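Local coordinates for protein endo-1,3-beta-glucanase (PDB 3DGT) that probably hydrolyses internal 1,3-beta-glucosidic linkages in glucans, this chain being the family 16 catalytic domain of a longer Streptomyces protein, at residues A[58-63]-A[83-88]; A[135-140]-A[170-175]; A[145-150]-A[156-161]. One frame throughout, in Å; residues are numbered along the deposited sequence.

The three contacts differ in depth and in chemistry. Contact 3 lies nearest the middle of the chain, its centre about 7 Å from that of the chain, and is the one with hydrogen bonds between its own segments, as expected of paired strands. Contact 1 is also buried but has no hydrogen bond between its segments; Val-60 packs on Gly-83 and Ile-85. Contact 2 joins two loops, is only partly buried, and sets an indole and a proline against a carboxylate. Contact 3 is nested within the loop closed by contact 2, and the two touch: Glu-171 OE2 lies 2.9 Å from Cys-161 N, a probable hydrogen bond. Contact 1 stands apart, about 9 Å from either at the nearest atoms.

Contact 1 (A[58-63]-A[83-88]); sequences SNVSLD and GRIETT
Val-60 carries this contact, pointing one methyl at Gly-83 and the other at Ile-85. Its CG1 stands anti to the backbone N (chi1 -179°), a torsion that leaves CG2 beside that N and sends the two branches to different partners. CG2 rests 3.6 Å from Gly-83 CA, and a CB modelled on that glycine would come within 2.4 Å of Val-60 CG2, which indicates that this spacing suits a residue without a side chain. CG1 meets Ile-85 CG2 at 4.1 Å, an apolar contact made by the short branch of the isoleucine. The chi1 of Ile-85 (64°) leaves that CG2 beside the backbone N as the branch toward Val-60.

Asn-59 adds only its CB, 4.0 Å from Gly-83 N. Its amide is occupied away from this interface, OD1 bonding to Thr-54 OG1 and ND2 to Thr-71 O. Gly-83 N is buried here and has no polar partner in the model, although the alpha carbons of Asn-59 and Gly-83 are just 5.2 Å apart. No hydrogen bond joins the segments.

This is consistent with the strand order: 68-74 pairs antiparallel with both 60-62 and 80-87, and 80-87 pairs with 236-244 too. Leu-68 of strand 68-74 and Phe-32 of strand 30-32 each touch both Val-60 and Ile-85, adding to the apolar cluster.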
loop_
_atom_site.group_PDB
_atom_site.type_symbol
_atom_site.label_atom_id
_atom_site.label_comp_id
_atom_site.label_asym_id
_atom_site.label_seq_id
_atom_site.Cartn_x
_atom_site.Cartn_y
_atom_site.Cartn_z
ATOM N N SER A 58 -17.997 2.305 8.961
ATOM C CA SER A 58 -18.592 1.914 7.693
ATOM C C SER A 58 -17.511 1.744 6.629
ATOM O O SER A 58 -17.727 1.048 5.641
ATOM C CB SER A 58 -19.652 2.924 7.241
ATOM O OG SER A 58 -19.105 4.224 7.113
ATOM N N ASN A 59 -16.351 2.372 6.848
ATOM C CA ASN A 59 -15.225 2.302 5.901
ATOM C C ASN A 59 -13.972 1.626 6.455
ATOM O O ASN A 59 -13.181 1.105 5.681
ATOM C CB ASN A 59 -14.810 3.703 5.426
ATOM C CG ASN A 59 -15.918 4.448 4.695
ATOM O OD1 ASN A 59 -16.258 5.560 5.084
ATOM N ND2 ASN A 59 -16.459 3.866 3.627
ATOM N N VAL A 60 -13.767 1.685 7.773
ATOM C CA VAL A 60 -12.589 1.093 8.413
ATOM C C VAL A 60 -13.022 0.406 9.704
ATOM O O VAL A 60 -13.430 1.073 10.647
ATOM C CB VAL A 60 -11.512 2.168 8.752
ATOM C CG1 VAL A 60 -10.274 1.530 9.406
ATOM C CG2 VAL A 60 -11.108 2.964 7.510
ATOM N N SER A 61 -12.949 -0.923 9.750
ATOM C CA SER A 61 -13.397 -1.651 10.937
ATOM C C SER A 61 -12.708 -3.008 11.014
ATOM O O SER A 61 -12.011 -3.405 10.083
ATOM C CB SER A 61 -14.921 -1.830 10.915
ATOM O OG SER A 61 -15.291 -2.837 9.984
ATOM N N LEU A 62 -12.884 -3.707 12.129
ATOM C CA LEU A 62 -12.413 -5.085 12.231
ATOM C C LEU A 62 -13.537 -6.060 11.916
ATOM O O LEU A 62 -14.718 -5.752 12.126
ATOM C CB LEU A 62 -11.860 -5.364 13.628
ATOM C CG LEU A 62 -10.809 -4.411 14.193
ATOM C CD1 LEU A 62 -10.355 -4.911 15.540
ATOM C CD2 LEU A 62 -9.615 -4.263 13.255
ATOM N N ASP A 63 -13.179 -7.241 11.424
ATOM C CA ASP A 63 -14.190 -8.268 11.137
ATOM C C ASP A 63 -14.487 -9.235 12.283
ATOM O O ASP A 63 -15.414 -10.053 12.183
ATOM C CB ASP A 63 -13.903 -9.014 9.819
ATOM C CG ASP A 63 -12.662 -9.917 9.869
ATOM O OD1 ASP A 63 -11.991 -10.015 10.902
ATOM O OD2 ASP A 63 -12.369 -10.541 8.825
ATOM N N GLY A 83 -11.684 4.130 3.049
ATOM C CA GLY A 83 -10.732 4.265 4.151
ATOM C C GLY A 83 -9.304 4.346 3.659
ATOM O O GLY A 83 -8.952 3.776 2.621
ATOM N N ARG A 84 -8.499 5.071 4.427
ATOM C CA ARG A 84 -7.066 5.273 4.169
ATOM C C ARG A 84 -6.401 5.524 5.504
ATOM O O ARG A 84 -6.589 6.584 6.111
ATOM C CB ARG A 84 -6.844 6.474 3.239
ATOM C CG ARG A 84 -5.387 6.760 2.895
ATOM C CD ARG A 84 -5.299 7.920 1.912
ATOM N NE ARG A 84 -3.936 8.442 1.766
ATOM C CZ ARG A 84 -3.334 8.673 0.598
ATOM N NH1 ARG A 84 -3.953 8.430 -0.553
ATOM N NH2 ARG A 84 -2.093 9.157 0.585
ATOM N N ILE A 85 -5.662 4.527 5.982
ATOM C CA ILE A 85 -4.989 4.636 7.277
ATOM C C ILE A 85 -3.486 4.541 7.111
ATOM O O ILE A 85 -3.007 3.869 6.195
ATOM C CB ILE A 85 -5.515 3.616 8.314
ATOM C CG1 ILE A 85 -5.243 2.168 7.889
ATOM C CG2 ILE A 85 -6.999 3.864 8.574
ATOM C CD1 ILE A 85 -5.588 1.163 8.994
ATOM N N GLU A 86 -2.751 5.251 7.967
ATOM C CA GLU A 86 -1.283 5.231 7.949
ATOM C C GLU A 86 -0.728 4.907 9.319
ATOM O O GLU A 86 -1.326 5.247 10.341
ATOM C CB GLU A 86 -0.711 6.596 7.536
ATOM C CG GLU A 86 -1.385 7.225 6.342
ATOM C CD GLU A 86 -0.716 8.502 5.874
ATOM O OE1 GLU A 86 0.296 8.940 6.468
ATOM O OE2 GLU A 86 -1.220 9.068 4.901
ATOM N N THR A 87 0.439 4.286 9.354
ATOM C CA THR A 87 1.057 4.029 10.649
ATOM C C THR A 87 1.382 5.351 11.329
ATOM O O THR A 87 1.800 6.325 10.686
ATOM C CB THR A 87 2.325 3.153 10.546
ATOM O OG1 THR A 87 3.228 3.709 9.579
ATOM C CG2 THR A 87 1.953 1.721 10.159
ATOM N N THR A 88 1.170 5.393 12.639
ATOM C CA THR A 88 1.659 6.514 13.431
ATOM C C THR A 88 3.181 6.594 13.304
ATOM O O THR A 88 3.742 7.686 13.237
ATOM C CB THR A 88 1.265 6.357 14.897
ATOM O OG1 THR A 88 1.609 5.046 15.331
ATOM C CG2 THR A 88 -0.236 6.520 15.060
#

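Contact 2 (A[135-140]-A[170-175]); sequences QNWPGV and NETSGI
Two loops of the family 16 beta-sandwich meet here, Trp-137 and Pro-138 in one facing Glu-171 and Thr-172 in the other, where Asn-170 and Glu-171 both face Gly-166 in a G1 beta bulge. Each loop has a cis peptide, before Pro-138 and before Thr-172. The indole reaches across with its six-membered ring: CH2 of Trp-137 lies 3.6 Å from Glu-171 OE1, and the carboxylate plane is turned 73° from the ring. Thr-172 CG2 comes up at the ring edge, 4.3 Å from Trp-137 CH2.

Glu-171 CG, anti to the carbonyl carbon (chi1 -61°), lies 4.0 Å from Pro-138 CG, and the bend at chi2 (-63°) then turns the carboxylate, whose OE1 meets the indole. Within the first loop, Pro-138 CB sits 3.5 Å above the plane of the Trp-137 indole and over its centre, so one ring face is covered by the next residue. No hydrogen bond crosses between the loops; two polar atoms are held from outside, Glu-171 OE2 by Cys-161 and Trp-137 NE1 by Glu-142 OE1.

His-160, at the end of strand 155-160, joins the two sides: its ring meets that of Trp-137, and its NE2 bonds to Thr-172 O. The loops lead on into strands 142-144 and 175-179.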
loop_
_atom_site.group_PDB
_atom_site.type_symbol
_atom_site.label_atom_id
_atom_site.label_comp_id
_atom_site.label_asym_id
_atom_site.label_seq_id
_atom_site.Cartn_x
_atom_site.Cartn_y
_atom_site.Cartn_z
ATOM N N GLN A 135 4.656 17.711 -0.354
ATOM C CA GLN A 135 5.040 18.411 -1.586
ATOM C C GLN A 135 6.342 17.904 -2.189
ATOM O O GLN A 135 6.919 18.553 -3.073
ATOM C CB GLN A 135 5.159 19.915 -1.320
ATOM C CG GLN A 135 3.888 20.559 -0.755
ATOM C CD GLN A 135 2.744 20.642 -1.757
ATOM O OE1 GLN A 135 2.913 20.397 -2.956
ATOM N NE2 GLN A 135 1.558 20.991 -1.262
ATOM N N ASN A 136 6.800 16.747 -1.714
ATOM C CA ASN A 136 8.111 16.218 -2.105
ATOM C C ASN A 136 8.057 14.845 -2.784
ATOM O O ASN A 136 9.014 14.075 -2.718
ATOM C CB ASN A 136 9.086 16.225 -0.912
ATOM C CG ASN A 136 8.483 15.624 0.359
ATOM O OD1 ASN A 136 7.399 15.057 0.339
ATOM N ND2 ASN A 136 9.199 15.756 1.474
ATOM N N TRP A 137 6.944 14.563 -3.460
ATOM C CA TRP A 137 6.804 13.368 -4.298
ATOM C C TRP A 137 7.301 13.659 -5.718
ATOM O O TRP A 137 6.991 14.717 -6.260
ATOM C CB TRP A 137 5.330 12.941 -4.356
ATOM C CG TRP A 137 5.111 11.575 -4.958
ATOM C CD1 TRP A 137 5.001 10.389 -4.279
ATOM C CD2 TRP A 137 4.993 11.248 -6.355
ATOM N NE1 TRP A 137 4.823 9.353 -5.162
ATOM C CE2 TRP A 137 4.817 9.848 -6.440
ATOM C CE3 TRP A 137 5.019 12.001 -7.540
ATOM C CZ2 TRP A 137 4.658 9.186 -7.666
ATOM C CZ3 TRP A 137 4.866 11.343 -8.751
ATOM C CH2 TRP A 137 4.694 9.948 -8.802
ATOM N N PRO A 138 8.020 12.706 -6.354
ATOM C CA PRO A 138 8.404 11.369 -5.899
ATOM C C PRO A 138 9.775 11.298 -5.247
ATOM O O PRO A 138 10.203 10.215 -4.866
ATOM C CB PRO A 138 8.431 10.586 -7.213
ATOM C CG PRO A 138 8.997 11.590 -8.188
ATOM C CD PRO A 138 8.458 12.932 -7.751
ATOM N N GLY A 139 10.457 12.433 -5.109
ATOM C CA GLY A 139 11.849 12.424 -4.653
ATOM C C GLY A 139 12.027 11.779 -3.290
ATOM O O GLY A 139 13.062 11.184 -3.003
ATOM N N VAL A 140 11.006 11.900 -2.443
ATOM C CA VAL A 140 11.055 11.393 -1.068
ATOM C C VAL A 140 11.001 9.860 -0.992
ATOM O O VAL A 140 11.340 9.267 0.044
ATOM C CB VAL A 140 9.906 12.025 -0.232
ATOM C CG1 VAL A 140 8.546 11.450 -0.639
ATOM C CG2 VAL A 140 10.142 11.851 1.258
ATOM N N ASN A 170 11.384 6.675 -14.239
ATOM C CA ASN A 170 10.379 6.593 -15.305
ATOM C C ASN A 170 8.994 6.991 -14.794
ATOM O O ASN A 170 8.017 6.263 -14.967
ATOM C CB ASN A 170 10.358 5.169 -15.895
ATOM C CG ASN A 170 9.458 5.039 -17.128
ATOM O OD1 ASN A 170 9.219 6.006 -17.845
ATOM N ND2 ASN A 170 8.967 3.829 -17.373
ATOM N N GLU A 171 8.913 8.146 -14.143
ATOM C CA GLU A 171 7.652 8.575 -13.544
ATOM C C GLU A 171 6.683 9.056 -14.620
ATOM O O GLU A 171 7.105 9.671 -15.598
ATOM C CB GLU A 171 7.915 9.640 -12.477
ATOM C CG GLU A 171 8.792 9.145 -11.320
ATOM C CD GLU A 171 8.160 8.011 -10.527
ATOM O OE1 GLU A 171 6.930 7.827 -10.642
ATOM O OE2 GLU A 171 8.888 7.311 -9.781
ATOM N N THR A 172 5.384 8.802 -14.466
ATOM C CA THR A 172 4.759 8.304 -13.235
ATOM C C THR A 172 4.584 6.792 -13.154
ATOM O O THR A 172 3.944 6.296 -12.224
ATOM C CB THR A 172 3.363 8.920 -13.047
ATOM O OG1 THR A 172 2.552 8.614 -14.191
ATOM C CG2 THR A 172 3.451 10.440 -12.854
ATOM N N SER A 173 5.135 6.065 -14.118
ATOM C CA SER A 173 5.075 4.613 -14.074
ATOM C C SER A 173 5.864 4.052 -12.894
ATOM O O SER A 173 5.423 3.100 -12.257
ATOM C CB SER A 173 5.565 4.007 -15.382
ATOM O OG SER A 173 4.749 4.434 -16.455
ATOM N N GLY A 174 7.012 4.653 -12.588
ATOM C CA GLY A 174 7.888 4.119 -11.547
ATOM C C GLY A 174 8.612 2.883 -12.049
ATOM O O GLY A 174 8.437 2.472 -13.200
ATOM N N ILE A 175 9.435 2.295 -11.186
ATOM C CA ILE A 175 10.142 1.059 -11.502
ATOM C C ILE A 175 9.308 -0.068 -10.904
ATOM O O ILE A 175 9.357 -0.315 -9.695
ATOM C CB ILE A 175 11.581 1.056 -10.934
ATOM C CG1 ILE A 175 12.354 2.289 -11.425
ATOM C CG2 ILE A 175 12.319 -0.244 -11.315
ATOM C CD1 ILE A 175 13.722 2.487 -10.764
#

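Contact 3 (A[145-150]-A[156-161]); sequences IMENVQ and WATMHC
Glu-147 and Trp-156 form an antiparallel hydrogen-bonded pair in a beta hairpin of the family 16 fold. Residues 142-147 match the E-x-D-x-x-E signature of this family, which in relatives carries the catalytic acids; here it includes a classic beta bulge, with Ile-145 and Met-146 both facing Phe-123. Both backbone bonds of the pair are of ordinary length: Trp-156 N gives to Glu-147 O at 2.9 Å and is nearly straight (170° at the hydrogen), whereas Glu-147 N gives to Trp-156 O at 2.9 Å with more bend (148°).

The Glu-147 carboxylate is satisfied at both oxygens. OE1 accepts from a water at 2.7 Å, and that water also lies 2.7 Å from Thr-158 OG1 in a second hydrogen bond, bridging the strands. OE2 accepts from Trp-120 NE1. Asn-148 ND2 has its hydrogen-bond partner in Lys-154 O, and also lies in plane at the edge of the Trp-156 ring, 3.8 Å from CZ3.

With CG anti to the carbonyl carbon (chi1 -76°), the indole lies along residues 147-149. Its edge meets Glu-147 O, 3.4 Å from Trp-156 CE3, and Val-149 CG2 lies 4.2 Å from Trp-156 CH2. Phe-248 and Phe-252 meet the indole edge-to-face. An alanine here would probably open a gap beside Val-149 and leave Phe-248 and Phe-252 without their edge-to-face partner. Val-149 N, buried and with no polar partner in the model, lies 3.8 Å from Trp-156 CZ3.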
loop_
_atom_site.group_PDB
_atom_site.type_symbol
_atom_site.label_atom_id
_atom_site.label_comp_id
_atom_site.label_asym_id
_atom_site.label_seq_id
_atom_site.Cartn_x
_atom_site.Cartn_y
_atom_site.Cartn_z
ATOM N N ILE A 145 3.882 -1.757 -2.377
ATOM C CA ILE A 145 4.086 -3.198 -2.146
ATOM C C ILE A 145 2.976 -4.037 -2.793
ATOM O O ILE A 145 3.223 -5.140 -3.307
ATOM C CB ILE A 145 4.211 -3.506 -0.640
ATOM C CG1 ILE A 145 5.244 -2.573 0.009
ATOM C CG2 ILE A 145 4.573 -4.984 -0.404
ATOM C CD1 ILE A 145 5.308 -2.708 1.531
ATOM N N MET A 146 1.758 -3.501 -2.764
ATOM C CA MET A 146 0.645 -4.064 -3.509
ATOM C C MET A 146 -0.237 -2.925 -3.998
ATOM O O MET A 146 -0.659 -2.080 -3.207
ATOM C CB MET A 146 -0.171 -5.025 -2.630
ATOM C CG MET A 146 -1.390 -5.690 -3.318
ATOM S SD MET A 146 -2.844 -4.627 -3.665
ATOM C CE MET A 146 -3.309 -4.146 -2.005
ATOM N N GLU A 147 -0.495 -2.899 -5.301
ATOM C CA GLU A 147 -1.592 -2.125 -5.865
ATOM C C GLU A 147 -2.351 -3.035 -6.807
ATOM O O GLU A 147 -1.792 -3.986 -7.357
ATOM C CB GLU A 147 -1.104 -0.913 -6.651
ATOM C CG GLU A 147 -0.515 0.193 -5.817
ATOM C CD GLU A 147 -0.123 1.358 -6.681
ATOM O OE1 GLU A 147 0.942 1.274 -7.317
ATOM O OE2 GLU A 147 -0.882 2.346 -6.748
ATOM N N ASN A 148 -3.623 -2.726 -6.996
ATOM C CA ASN A 148 -4.466 -3.451 -7.928
ATOM C C ASN A 148 -5.568 -2.532 -8.414
ATOM O O ASN A 148 -5.959 -1.589 -7.717
ATOM C CB ASN A 148 -5.063 -4.684 -7.251
ATOM C CG ASN A 148 -6.155 -5.334 -8.082
ATOM O OD1 ASN A 148 -7.342 -5.115 -7.836
ATOM N ND2 ASN A 148 -5.759 -6.132 -9.084
ATOM N N VAL A 149 -6.079 -2.816 -9.605
ATOM C CA VAL A 149 -7.263 -2.121 -10.100
ATOM C C VAL A 149 -8.217 -3.095 -10.767
ATOM O O VAL A 149 -7.807 -4.160 -11.245
ATOM C CB VAL A 149 -6.927 -0.952 -11.085
ATOM C CG1 VAL A 149 -6.174 0.166 -10.379
ATOM C CG2 VAL A 149 -6.135 -1.461 -12.309
ATOM N N GLN A 150 -9.499 -2.724 -10.762
ATOM C CA GLN A 150 -10.513 -3.354 -11.617
ATOM C C GLN A 150 -10.845 -4.803 -11.264
ATOM O O GLN A 150 -11.434 -5.518 -12.079
ATOM C CB GLN A 150 -10.124 -3.259 -13.113
ATOM C CG GLN A 150 -9.653 -1.881 -13.624
ATOM C CD GLN A 150 -10.641 -0.765 -13.358
ATOM O OE1 GLN A 150 -10.893 -0.396 -12.208
ATOM N NE2 GLN A 150 -11.203 -0.208 -14.429
ATOM N N TRP A 156 0.484 -5.310 -8.589
ATOM C CA TRP A 156 1.557 -4.432 -9.047
ATOM C C TRP A 156 2.414 -4.017 -7.859
ATOM O O TRP A 156 1.887 -3.674 -6.795
ATOM C CB TRP A 156 0.974 -3.160 -9.674
ATOM C CG TRP A 156 0.383 -3.248 -11.069
ATOM C CD1 TRP A 156 0.967 -2.832 -12.223
ATOM C CD2 TRP A 156 -0.935 -3.712 -11.432
ATOM N NE1 TRP A 156 0.111 -3.015 -13.293
ATOM C CE2 TRP A 156 -1.061 -3.557 -12.833
ATOM C CE3 TRP A 156 -2.019 -4.240 -10.709
ATOM C CZ2 TRP A 156 -2.223 -3.911 -13.527
ATOM C CZ3 TRP A 156 -3.189 -4.587 -11.406
ATOM C CH2 TRP A 156 -3.271 -4.428 -12.800
ATOM N N ALA A 157 3.733 -4.037 -8.050
ATOM C CA ALA A 157 4.680 -3.536 -7.048
ATOM C C ALA A 157 5.632 -2.587 -7.742
ATOM O O ALA A 157 6.100 -2.871 -8.842
ATOM C CB ALA A 157 5.451 -4.664 -6.413
ATOM N N THR A 158 5.914 -1.461 -7.098
ATOM C CA THR A 158 6.583 -0.349 -7.766
ATOM C C THR A 158 7.400 0.490 -6.793
ATOM O O THR A 158 6.961 0.746 -5.667
ATOM C CB THR A 158 5.539 0.595 -8.418
ATOM O OG1 THR A 158 4.584 -0.169 -9.170
ATOM C CG2 THR A 158 6.215 1.579 -9.341
ATOM N N MET A 159 8.572 0.950 -7.242
ATOM C CA MET A 159 9.255 2.042 -6.555
ATOM C C MET A 159 9.142 3.337 -7.340
ATOM O O MET A 159 9.411 3.368 -8.539
ATOM C CB MET A 159 10.730 1.731 -6.290
ATOM C CG MET A 159 11.460 2.887 -5.622
ATOM S SD MET A 159 13.095 2.374 -5.089
ATOM C CE MET A 159 13.674 3.876 -4.295
ATOM N N HIS A 160 8.773 4.403 -6.634
ATOM C CA HIS A 160 8.781 5.750 -7.191
ATOM C C HIS A 160 9.905 6.552 -6.556
ATOM O O HIS A 160 10.194 6.395 -5.369
ATOM C CB HIS A 160 7.427 6.423 -6.970
ATOM C CG HIS A 160 6.322 5.825 -7.789
ATOM N ND1 HIS A 160 5.472 4.846 -7.317
ATOM C CD2 HIS A 160 5.952 6.058 -9.070
ATOM C CE1 HIS A 160 4.618 4.514 -8.273
ATOM N NE2 HIS A 160 4.889 5.237 -9.346
ATOM N N CYS A 161 10.540 7.402 -7.365
ATOM C CA CYS A 161 11.741 8.131 -6.961
ATOM C C CYS A 161 12.110 9.198 -7.988
ATOM O O CYS A 161 11.524 9.264 -9.077
ATOM C CB CYS A 161 12.926 7.164 -6.733
ATOM S SG CYS A 161 12.994 5.681 -7.809
HETATM O O HOH W 1 2.552 -0.891 -7.520
#